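Local coordinates for protein LIN-41 (Caenorhabditis elegans, PDB 4UMG) that controls the onset of developmental plasticity as a TRIM-NHL protein, seen here through its immunoglobulin-like filamin domain, at residues T26-L32 against G95-Y101; T70-A75 against E86-T90; I105-L111 against T125-R131. All coordinates share one frame; numbering follows the deposited sequence.

Contact 1. Residues T26-L32 against G95-Y101; sequences TVIYVQL and GIVALSY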
loop_
_atom_site.group_PDB
_atom_site.type_symbol
_atom_site.label_atom_id
_atom_site.label_comp_id
_atom_site.label_asym_id
_atom_site.label_seq_id
_atom_site.Cartn_x
_atom_site.Cartn_y
_atom_site.Cartn_z
ATOM N N THR A 26 4.533 10.002 -3.336
ATOM C CA THR A 26 3.163 9.524 -3.476
ATOM C C THR A 26 2.740 8.798 -2.210
ATOM O O THR A 26 3.530 8.021 -1.680
ATOM C CB THR A 26 3.124 8.586 -4.712
ATOM O OG1 THR A 26 3.612 9.328 -5.843
ATOM C CG2 THR A 26 1.731 8.040 -5.007
ATOM N N VAL A 27 1.508 9.046 -1.738
ATOM C CA VAL A 27 0.982 8.427 -0.523
ATOM C C VAL A 27 -0.256 7.549 -0.801
ATOM O O VAL A 27 -1.167 7.973 -1.519
ATOM C CB VAL A 27 0.660 9.519 0.551
ATOM C CG1 VAL A 27 0.188 8.883 1.855
ATOM C CG2 VAL A 27 1.868 10.419 0.818
ATOM N N ILE A 28 -0.301 6.340 -0.206
ATOM C CA ILE A 28 -1.453 5.444 -0.317
ATOM C C ILE A 28 -1.875 5.157 1.116
ATOM O O ILE A 28 -1.015 4.884 1.955
ATOM C CB ILE A 28 -1.107 4.138 -1.081
ATOM C CG1 ILE A 28 -0.547 4.433 -2.499
ATOM C CG2 ILE A 28 -2.331 3.187 -1.145
ATOM C CD1 ILE A 28 0.165 3.169 -3.100
ATOM N N TYR A 29 -3.186 5.213 1.403
ATOM C CA TYR A 29 -3.672 4.953 2.755
ATOM C C TYR A 29 -4.316 3.591 2.812
ATOM O O TYR A 29 -5.050 3.236 1.896
ATOM C CB TYR A 29 -4.665 6.030 3.198
ATOM C CG TYR A 29 -4.002 7.368 3.398
ATOM C CD1 TYR A 29 -3.272 7.639 4.550
ATOM C CD2 TYR A 29 -4.047 8.345 2.408
ATOM C CE1 TYR A 29 -2.680 8.881 4.753
ATOM C CE2 TYR A 29 -3.424 9.579 2.584
ATOM C CZ TYR A 29 -2.734 9.838 3.755
ATOM O OH TYR A 29 -2.132 11.058 3.955
ATOM N N VAL A 30 -3.970 2.800 3.846
ATOM C CA VAL A 30 -4.469 1.434 4.067
ATOM C C VAL A 30 -5.229 1.362 5.400
ATOM O O VAL A 30 -4.755 1.859 6.421
ATOM C CB VAL A 30 -3.318 0.397 3.981
ATOM C CG1 VAL A 30 -3.814 -1.026 4.237
ATOM C CG2 VAL A 30 -2.609 0.477 2.630
ATOM N N GLN A 31 -6.441 0.808 5.366
ATOM C CA GLN A 31 -7.261 0.702 6.556
ATOM C C GLN A 31 -7.098 -0.710 7.080
ATOM O O GLN A 31 -7.450 -1.652 6.374
ATOM C CB GLN A 31 -8.722 0.962 6.159
ATOM C CG GLN A 31 -9.696 1.037 7.312
ATOM C CD GLN A 31 -9.452 2.209 8.211
ATOM O OE1 GLN A 31 -8.715 2.109 9.200
ATOM N NE2 GLN A 31 -10.153 3.308 7.955
ATOM N N LEU A 32 -6.518 -0.858 8.278
ATOM C CA LEU A 32 -6.332 -2.168 8.894
ATOM C C LEU A 32 -7.521 -2.455 9.797
ATOM O O LEU A 32 -7.944 -1.603 10.594
ATOM C CB LEU A 32 -5.042 -2.227 9.714
ATOM C CG LEU A 32 -3.714 -1.946 8.963
ATOM C CD1 LEU A 32 -2.564 -1.898 9.922
ATOM C CD2 LEU A 32 -3.412 -3.015 7.894
ATOM N N GLY A 95 -5.885 2.581 13.226
ATOM C CA GLY A 95 -5.595 1.571 12.212
ATOM C C GLY A 95 -5.333 2.016 10.789
ATOM O O GLY A 95 -5.346 1.187 9.873
ATOM N N ILE A 96 -5.057 3.294 10.573
ATOM C CA ILE A 96 -4.687 3.741 9.219
ATOM C C ILE A 96 -3.177 3.695 9.160
ATOM O O ILE A 96 -2.513 4.050 10.140
ATOM C CB ILE A 96 -5.237 5.165 8.880
ATOM C CG1 ILE A 96 -6.747 5.143 8.559
ATOM C CG2 ILE A 96 -4.428 5.860 7.749
ATOM C CD1 ILE A 96 -7.177 4.750 7.094
ATOM N N VAL A 97 -2.637 3.224 8.019
ATOM C CA VAL A 97 -1.209 3.242 7.762
ATOM C C VAL A 97 -1.003 4.018 6.444
ATOM O O VAL A 97 -1.676 3.733 5.447
ATOM C CB VAL A 97 -0.527 1.841 7.777
ATOM C CG1 VAL A 97 -1.099 0.913 6.722
ATOM C CG2 VAL A 97 0.996 1.949 7.629
ATOM N N ALA A 98 -0.125 5.017 6.462
ATOM C CA ALA A 98 0.197 5.760 5.242
ATOM C C ALA A 98 1.436 5.101 4.633
ATOM O O ALA A 98 2.405 4.848 5.357
ATOM C CB ALA A 98 0.493 7.223 5.578
ATOM N N LEU A 99 1.369 4.730 3.328
ATOM C CA LEU A 99 2.466 4.131 2.595
ATOM C C LEU A 99 2.987 5.174 1.629
ATOM O O LEU A 99 2.201 5.738 0.871
ATOM C CB LEU A 99 1.971 2.931 1.799
ATOM C CG LEU A 99 1.366 1.779 2.612
ATOM C CD1 LEU A 99 1.042 0.620 1.696
ATOM C CD2 LEU A 99 2.323 1.274 3.681
ATOM N N SER A 100 4.264 5.515 1.729
ATOM C CA SER A 100 4.839 6.547 0.879
ATOM C C SER A 100 5.939 5.999 0.011
ATOM O O SER A 100 6.743 5.188 0.467
ATOM C CB SER A 100 5.377 7.709 1.724
ATOM O OG SER A 100 4.283 8.415 2.273
ATOM N N TYR A 101 5.950 6.394 -1.267
ATOM C CA TYR A 101 6.986 5.966 -2.183
ATOM C C TYR A 101 7.273 7.035 -3.232
ATOM O O TYR A 101 6.462 7.935 -3.449
ATOM C CB TYR A 101 6.644 4.593 -2.816
ATOM C CG TYR A 101 5.571 4.678 -3.875
ATOM C CD1 TYR A 101 4.220 4.729 -3.527
ATOM C CD2 TYR A 101 5.896 4.648 -5.230
ATOM C CE1 TYR A 101 3.223 4.774 -4.503
ATOM C CE2 TYR A 101 4.917 4.773 -6.209
ATOM C CZ TYR A 101 3.579 4.826 -5.842
ATOM O OH TYR A 101 2.600 4.918 -6.795
#

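Contact 2. Residues T70-A75 against E86-T90; sequences TSDVQA and EVTMT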
loop_
_atom_site.group_PDB
_atom_site.type_symbol
_atom_site.label_atom_id
_atom_site.label_comp_id
_atom_site.label_asym_id
_atom_site.label_seq_id
_atom_site.Cartn_x
_atom_site.Cartn_y
_atom_site.Cartn_z
ATOM N N THR A 70 3.314 -2.260 14.268
ATOM C CA THR A 70 2.891 -2.597 12.905
ATOM C C THR A 70 3.798 -3.672 12.269
ATOM O O THR A 70 3.867 -3.786 11.037
ATOM C CB THR A 70 2.754 -1.329 12.046
ATOM O OG1 THR A 70 3.985 -0.598 12.070
ATOM C CG2 THR A 70 1.594 -0.442 12.493
ATOM N N SER A 71 4.445 -4.495 13.121
ATOM C CA SER A 71 5.348 -5.595 12.744
ATOM C C SER A 71 4.689 -6.697 11.894
ATOM O O SER A 71 5.395 -7.528 11.313
ATOM C CB SER A 71 5.989 -6.200 13.993
ATOM O OG SER A 71 5.030 -6.486 14.999
ATOM N N ASP A 72 3.344 -6.689 11.805
ATOM C CA ASP A 72 2.547 -7.657 11.046
ATOM C C ASP A 72 2.245 -7.194 9.618
ATOM O O ASP A 72 1.643 -7.949 8.854
ATOM C CB ASP A 72 1.210 -7.910 11.775
ATOM C CG ASP A 72 1.318 -8.645 13.095
ATOM O OD1 ASP A 72 1.917 -9.740 13.117
ATOM O OD2 ASP A 72 0.720 -8.171 14.088
ATOM N N VAL A 73 2.634 -5.962 9.261
ATOM C CA VAL A 73 2.328 -5.388 7.947
ATOM C C VAL A 73 3.602 -5.214 7.109
ATOM O O VAL A 73 4.598 -4.659 7.576
ATOM C CB VAL A 73 1.533 -4.040 8.107
ATOM C CG1 VAL A 73 1.263 -3.370 6.755
ATOM C CG2 VAL A 73 0.226 -4.252 8.858
ATOM N N GLN A 74 3.555 -5.685 5.858
ATOM C CA GLN A 74 4.661 -5.543 4.914
ATOM C C GLN A 74 4.076 -4.911 3.659
ATOM O O GLN A 74 2.954 -5.227 3.268
ATOM C CB GLN A 74 5.241 -6.923 4.571
ATOM C CG GLN A 74 5.827 -7.657 5.771
ATOM C CD GLN A 74 6.471 -8.949 5.354
ATOM O OE1 GLN A 74 7.677 -9.012 5.126
ATOM N NE2 GLN A 74 5.680 -10.003 5.229
ATOM N N ALA A 75 4.803 -3.992 3.042
ATOM C CA ALA A 75 4.323 -3.391 1.801
ATOM C C ALA A 75 5.507 -3.246 0.860
ATOM O O ALA A 75 6.585 -2.818 1.289
ATOM C CB ALA A 75 3.702 -2.030 2.074
ATOM N N GLU A 86 11.723 1.927 -2.336
ATOM C CA GLU A 86 11.601 1.991 -0.882
ATOM C C GLU A 86 10.212 2.502 -0.473
ATOM O O GLU A 86 9.784 3.562 -0.929
ATOM C CB GLU A 86 12.704 2.895 -0.304
ATOM C CG GLU A 86 12.723 2.985 1.220
ATOM C CD GLU A 86 13.191 1.770 2.008
ATOM O OE1 GLU A 86 13.909 0.911 1.447
ATOM O OE2 GLU A 86 12.881 1.715 3.218
ATOM N N VAL A 87 9.514 1.732 0.360
ATOM C CA VAL A 87 8.179 2.149 0.854
ATOM C C VAL A 87 8.296 2.530 2.324
ATOM O O VAL A 87 8.752 1.730 3.122
ATOM C CB VAL A 87 7.116 1.027 0.651
ATOM C CG1 VAL A 87 5.745 1.456 1.180
ATOM C CG2 VAL A 87 7.022 0.641 -0.825
ATOM N N THR A 88 7.856 3.738 2.693
ATOM C CA THR A 88 7.895 4.141 4.090
ATOM C C THR A 88 6.498 3.952 4.658
ATOM O O THR A 88 5.525 4.385 4.034
ATOM C CB THR A 88 8.354 5.605 4.155
ATOM O OG1 THR A 88 9.710 5.672 3.705
ATOM C CG2 THR A 88 8.230 6.201 5.570
ATOM N N MET A 89 6.384 3.292 5.827
ATOM C CA MET A 89 5.088 3.109 6.450
ATOM C C MET A 89 5.044 3.841 7.783
ATOM O O MET A 89 5.915 3.673 8.640
ATOM C CB MET A 89 4.621 1.657 6.501
ATOM C CG MET A 89 5.261 0.750 7.504
ATOM S SD MET A 89 4.188 -0.718 7.592
ATOM C CE MET A 89 4.429 -1.381 5.921
ATOM N N THR A 90 4.113 4.773 7.851
ATOM C CA THR A 90 3.885 5.633 9.012
ATOM C C THR A 90 2.584 5.204 9.660
ATOM O O THR A 90 1.540 5.310 9.000
ATOM C CB THR A 90 3.814 7.100 8.535
ATOM O OG1 THR A 90 4.951 7.386 7.731
ATOM C CG2 THR A 90 3.718 8.098 9.694
#

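Contact 3. Residues I105-L111 against T125-R131; sequences IEGSYTL and TTMDIRR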
loop_
_atom_site.group_PDB
_atom_site.type_symbol
_atom_site.label_atom_id
_atom_site.label_comp_id
_atom_site.label_asym_id
_atom_site.label_seq_id
_atom_site.Cartn_x
_atom_site.Cartn_y
_atom_site.Cartn_z
ATOM N N ILE A 105 10.528 6.640 -12.384
ATOM C CA ILE A 105 10.303 6.395 -13.799
ATOM C C ILE A 105 8.812 6.180 -14.100
ATOM O O ILE A 105 8.039 5.758 -13.228
ATOM C CB ILE A 105 11.210 5.252 -14.331
ATOM C CG1 ILE A 105 10.908 3.888 -13.665
ATOM C CG2 ILE A 105 12.690 5.619 -14.225
ATOM C CD1 ILE A 105 11.529 2.673 -14.396
ATOM N N GLU A 106 8.420 6.466 -15.345
ATOM C CA GLU A 106 7.036 6.290 -15.787
ATOM C C GLU A 106 6.765 4.821 -16.007
ATOM O O GLU A 106 7.708 4.074 -16.282
ATOM C CB GLU A 106 6.801 7.055 -17.115
ATOM C CG GLU A 106 7.859 6.810 -18.186
ATOM C CD GLU A 106 9.015 7.801 -18.218
ATOM O OE1 GLU A 106 9.865 7.785 -17.293
ATOM O OE2 GLU A 106 9.083 8.582 -19.192
ATOM N N GLY A 107 5.486 4.440 -15.973
ATOM C CA GLY A 107 5.095 3.071 -16.290
ATOM C C GLY A 107 4.307 2.312 -15.255
ATOM O O GLY A 107 3.755 2.867 -14.307
ATOM N N SER A 108 4.252 1.002 -15.457
ATOM C CA SER A 108 3.431 0.097 -14.682
ATOM C C SER A 108 4.113 -0.459 -13.437
ATOM O O SER A 108 4.952 -1.336 -13.544
ATOM C CB SER A 108 2.945 -1.042 -15.577
ATOM O OG SER A 108 1.895 -1.748 -14.946
ATOM N N TYR A 109 3.790 0.102 -12.272
ATOM C CA TYR A 109 4.328 -0.351 -10.983
ATOM C C TYR A 109 3.475 -1.465 -10.393
ATOM O O TYR A 109 2.293 -1.589 -10.719
ATOM C CB TYR A 109 4.368 0.841 -9.989
ATOM C CG TYR A 109 5.499 1.813 -10.257
ATOM C CD1 TYR A 109 5.548 2.552 -11.434
ATOM C CD2 TYR A 109 6.509 2.017 -9.319
ATOM C CE1 TYR A 109 6.573 3.465 -11.677
ATOM C CE2 TYR A 109 7.561 2.903 -9.570
ATOM C CZ TYR A 109 7.584 3.621 -10.749
ATOM O OH TYR A 109 8.576 4.524 -10.960
ATOM N N THR A 110 4.065 -2.260 -9.507
ATOM C CA THR A 110 3.365 -3.342 -8.840
ATOM C C THR A 110 3.333 -3.020 -7.374
ATOM O O THR A 110 4.368 -2.675 -6.817
ATOM C CB THR A 110 4.071 -4.668 -9.041
ATOM O OG1 THR A 110 4.298 -4.859 -10.434
ATOM C CG2 THR A 110 3.246 -5.833 -8.511
ATOM N N LEU A 111 2.165 -3.189 -6.740
ATOM C CA LEU A 111 2.026 -2.955 -5.312
ATOM C C LEU A 111 1.512 -4.210 -4.670
ATOM O O LEU A 111 0.572 -4.826 -5.192
ATOM C CB LEU A 111 0.978 -1.854 -5.086
ATOM C CG LEU A 111 0.518 -1.598 -3.637
ATOM C CD1 LEU A 111 1.659 -1.060 -2.751
ATOM C CD2 LEU A 111 -0.675 -0.666 -3.604
ATOM N N THR A 125 -1.579 -5.473 -6.954
ATOM C CA THR A 125 -2.258 -4.665 -7.934
ATOM C C THR A 125 -1.270 -3.757 -8.715
ATOM O O THR A 125 -0.096 -3.663 -8.358
ATOM C CB THR A 125 -3.357 -3.862 -7.211
ATOM O OG1 THR A 125 -4.105 -3.150 -8.188
ATOM C CG2 THR A 125 -2.785 -2.915 -6.133
ATOM N N THR A 126 -1.778 -3.110 -9.768
ATOM C CA THR A 126 -1.030 -2.234 -10.652
ATOM C C THR A 126 -1.275 -0.799 -10.270
ATOM O O THR A 126 -2.377 -0.461 -9.828
ATOM C CB THR A 126 -1.456 -2.534 -12.119
ATOM O OG1 THR A 126 -0.967 -3.838 -12.495
ATOM C CG2 THR A 126 -0.988 -1.489 -13.144
ATOM N N MET A 127 -0.236 0.045 -10.467
ATOM C CA MET A 127 -0.319 1.501 -10.349
ATOM C C MET A 127 0.336 2.060 -11.588
ATOM O O MET A 127 1.441 1.653 -11.930
ATOM C CB MET A 127 0.342 2.053 -9.084
ATOM C CG MET A 127 -0.106 1.344 -7.809
ATOM S SD MET A 127 0.727 1.939 -6.323
ATOM C CE MET A 127 2.441 1.510 -6.657
ATOM N N ASP A 128 -0.378 2.953 -12.296
ATOM C CA ASP A 128 0.121 3.546 -13.529
ATOM C C ASP A 128 0.699 4.901 -13.222
ATOM O O ASP A 128 -0.032 5.805 -12.821
ATOM C CB ASP A 128 -0.996 3.638 -14.572
ATOM C CG ASP A 128 -1.400 2.264 -15.058
ATOM O OD1 ASP A 128 -0.509 1.510 -15.491
ATOM O OD2 ASP A 128 -2.588 1.908 -14.917
ATOM N N ILE A 129 2.018 5.033 -13.391
ATOM C CA ILE A 129 2.726 6.309 -13.151
ATOM C C ILE A 129 2.953 6.998 -14.492
ATOM O O ILE A 129 3.566 6.432 -15.405
ATOM C CB ILE A 129 4.054 6.060 -12.390
ATOM C CG1 ILE A 129 3.783 5.454 -10.981
ATOM C CG2 ILE A 129 5.000 7.290 -12.359
ATOM C CD1 ILE A 129 3.327 6.269 -9.966
ATOM N N ARG A 130 2.494 8.247 -14.578
ATOM C CA ARG A 130 2.598 9.048 -15.792
ATOM C C ARG A 130 3.542 10.245 -15.567
ATOM O O ARG A 130 3.738 10.665 -14.427
ATOM C CB ARG A 130 1.182 9.508 -16.228
ATOM C CG ARG A 130 0.671 10.776 -15.531
ATOM C CD ARG A 130 -0.771 11.123 -15.844
ATOM N NE ARG A 130 -1.686 10.516 -14.877
ATOM C CZ ARG A 130 -2.174 11.134 -13.806
ATOM N NH1 ARG A 130 -1.858 12.399 -13.561
ATOM N NH2 ARG A 130 -2.991 10.496 -12.980
ATOM N N ARG A 131 4.094 10.815 -16.653
ATOM C CA ARG A 131 4.975 11.986 -16.535
ATOM C C ARG A 131 4.182 13.257 -16.165
ATOM O O ARG A 131 4.754 14.176 -15.577
ATOM C CB ARG A 131 5.853 12.146 -17.802
ATOM C CG ARG A 131 5.630 13.401 -18.647
ATOM C CD ARG A 131 6.414 13.370 -19.947
ATOM N NE ARG A 131 5.765 12.533 -20.957
ATOM C CZ ARG A 131 6.164 11.311 -21.296
ATOM N NH1 ARG A 131 7.228 10.768 -20.719
ATOM N NH2 ARG A 131 5.506 10.627 -22.221
HETATM O O HOH W 1 1.743 -3.644 -12.772
HETATM O O HOH W 2 -0.299 -0.910 -16.472
#

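Contact 1. Residues T26-L32 against G95-Y101
T26-Q31 and I96-Y101 lie side by side as antiparallel strands of the filamin repeat, an immunoglobulin-like beta sandwich. The backbone ladder is regular: T26, I28 and V30 each exchange a pair of N-H...O bonds with Y101, L99 and V97, while V27, Y29 and Q31 face S100, A98 and I96 in non-hydrogen-bonded pairs. One further bond, L32 N to G95 O at 2.8 Å, extends the ladder to G95, where a positive phi favours glycine.

On the inner face the contacts are apolar, as a sandwich interior requires. V97 sets its CG1 between its own N and carbonyl carbon (chi1 61°), which brings that methyl alongside V30, 3.6 Å from CB. The other branch of V30, CG2, meets L99 CD1 at 3.8 Å. I113 of strand 107-115 packs on both V30 and L99 from across the sandwich.

The outer face carries mixed side chains. The Y29 ring slants past A98, CE1 lying 3.7 Å from the CB of a residue small enough to admit it, and its CD1 rim also touches I96 CG2. Farther along, I96 CD1 lies against the amide of Q31, 3.4 Å from Q31 NE2.

The Y101 ring ends the inner face. Chi1 of 75° carries it back beneath T26, whose OG1 is hydrogen-bonded to R24 O. I28 CD1 approaches the ring obliquely, 3.7 Å from CE1, whereas T26 CB makes a CH-pi contact over one face, 4.1 Å from the centroid and 24° off the normal.

Contact 2. Residues T70-A75 against E86-T90
M89 reaches from strand 84-91 to V73 and A75 of strand 73-78, where the two arms of a beta hairpin in the filamin-type sandwich have splayed apart. The axes of the short strand segments approach only to 8.6 Å, and no hydrogen bond crosses here, so side chains must span the gap.

The van der Waals contacts centre on the thioether. A chi3 of 66° bends the methionine at its end and turns CE onto the opposite strand, 3.8 Å from V73 CG1 and 4.0 Å from A75 CB. The same methyl lies against backbone, 3.7 Å from V73 O. Nearer the hairpin loop, the shorter V87 suffices: its CG1 meets A75 CB at 4.1 Å.

Within T70-A75 a type I turn, with V73 N bonded to T70 O, leads into the strand; other backbone bonds go elsewhere, Q74 to L114 and T88 to S100. An alanine in place of M89 would probably open a gap beside V73 and A75, since no other side chain of E86-T90 touches V73.

L99 lies against A75, V87 and M89. A long, flexible, apolar side chain thus does what backbone bonding cannot: the contact depends on dispersion and exclusion of water.

Contact 3. Residues I105-L111 against T125-R131
G107-L111 and T125-R130 are the paired arms of the hairpin formed by the last two strands of the domain, with one face turned into the sandwich and the other toward solvent. Backbone bonds in both directions join G107 to I129, Y109 to M127 and L111 to T125. M127 N reaches Y109 O from 38° out of its carbonyl plane rather than along a lone pair. G107 adopts backbone angles at which a side chain would jam against the preceding carbonyl.

Inside, large apolar groups interlock. The Y109 ring slants against I129, with Y109 CD1 3.4 Å from I129 CG1. Y109 OH donates to a lone pair of I105 O at 2.6 Å, fixing the ring's far end. M127 bends at chi3 (-63°), laying CE 3.9 Å from Y109 CB and 4.0 Å from L111 CB; a flexible thioether fits readily between the two.

Outside, small hydroxyls and a carboxylate share water. S108 OG packs 3.4 Å from T126 CG2, and one water joins that hydroxyl to Y109 O and T126 OG1, lying 2.7 Å from the latter. A second bridges S108 OG to D128 OD1, donating to the carboxylate at 2.6 Å.

At the open end, E106 OE2 makes a salt bridge of 3.2 Å to NH1 of the poorly ordered R131, their planes 65° apart, while OE1 pairs with R22.

Strand 19-21 runs parallel along the far side of strand 118-130, with A20 bonded to D128 and R130. A closing hairpin flanked by a parallel N-terminal strand is characteristic of immunoglobulin-like sandwiches, the filamin repeat among them.

How the contacts relate
Contacts 1 and 2, their centres about 9 Å apart, adjoin through the pairing of strands 96-101 and 84-91, as in the probable hydrogen bond S100 N to T88 O (2.9 Å); contact 2 then crosses to strand 73-78, which pairs with strand 107-115. Contact 3 meets contact 1 across the sandwich core, although their centres lie about 17 Å apart. M127 is prominent in the join, with CE 3.4 Å from Y101 OH, and I129 CD1 also reaches Y101 OH (3.5 Å). Contacts 2 and 3, about 19 Å between centres, do not touch. Contacts 1 and 3 are thus strand pairs facing each other across the core, and contact 2 lies where the hairpin passes from one side to the other.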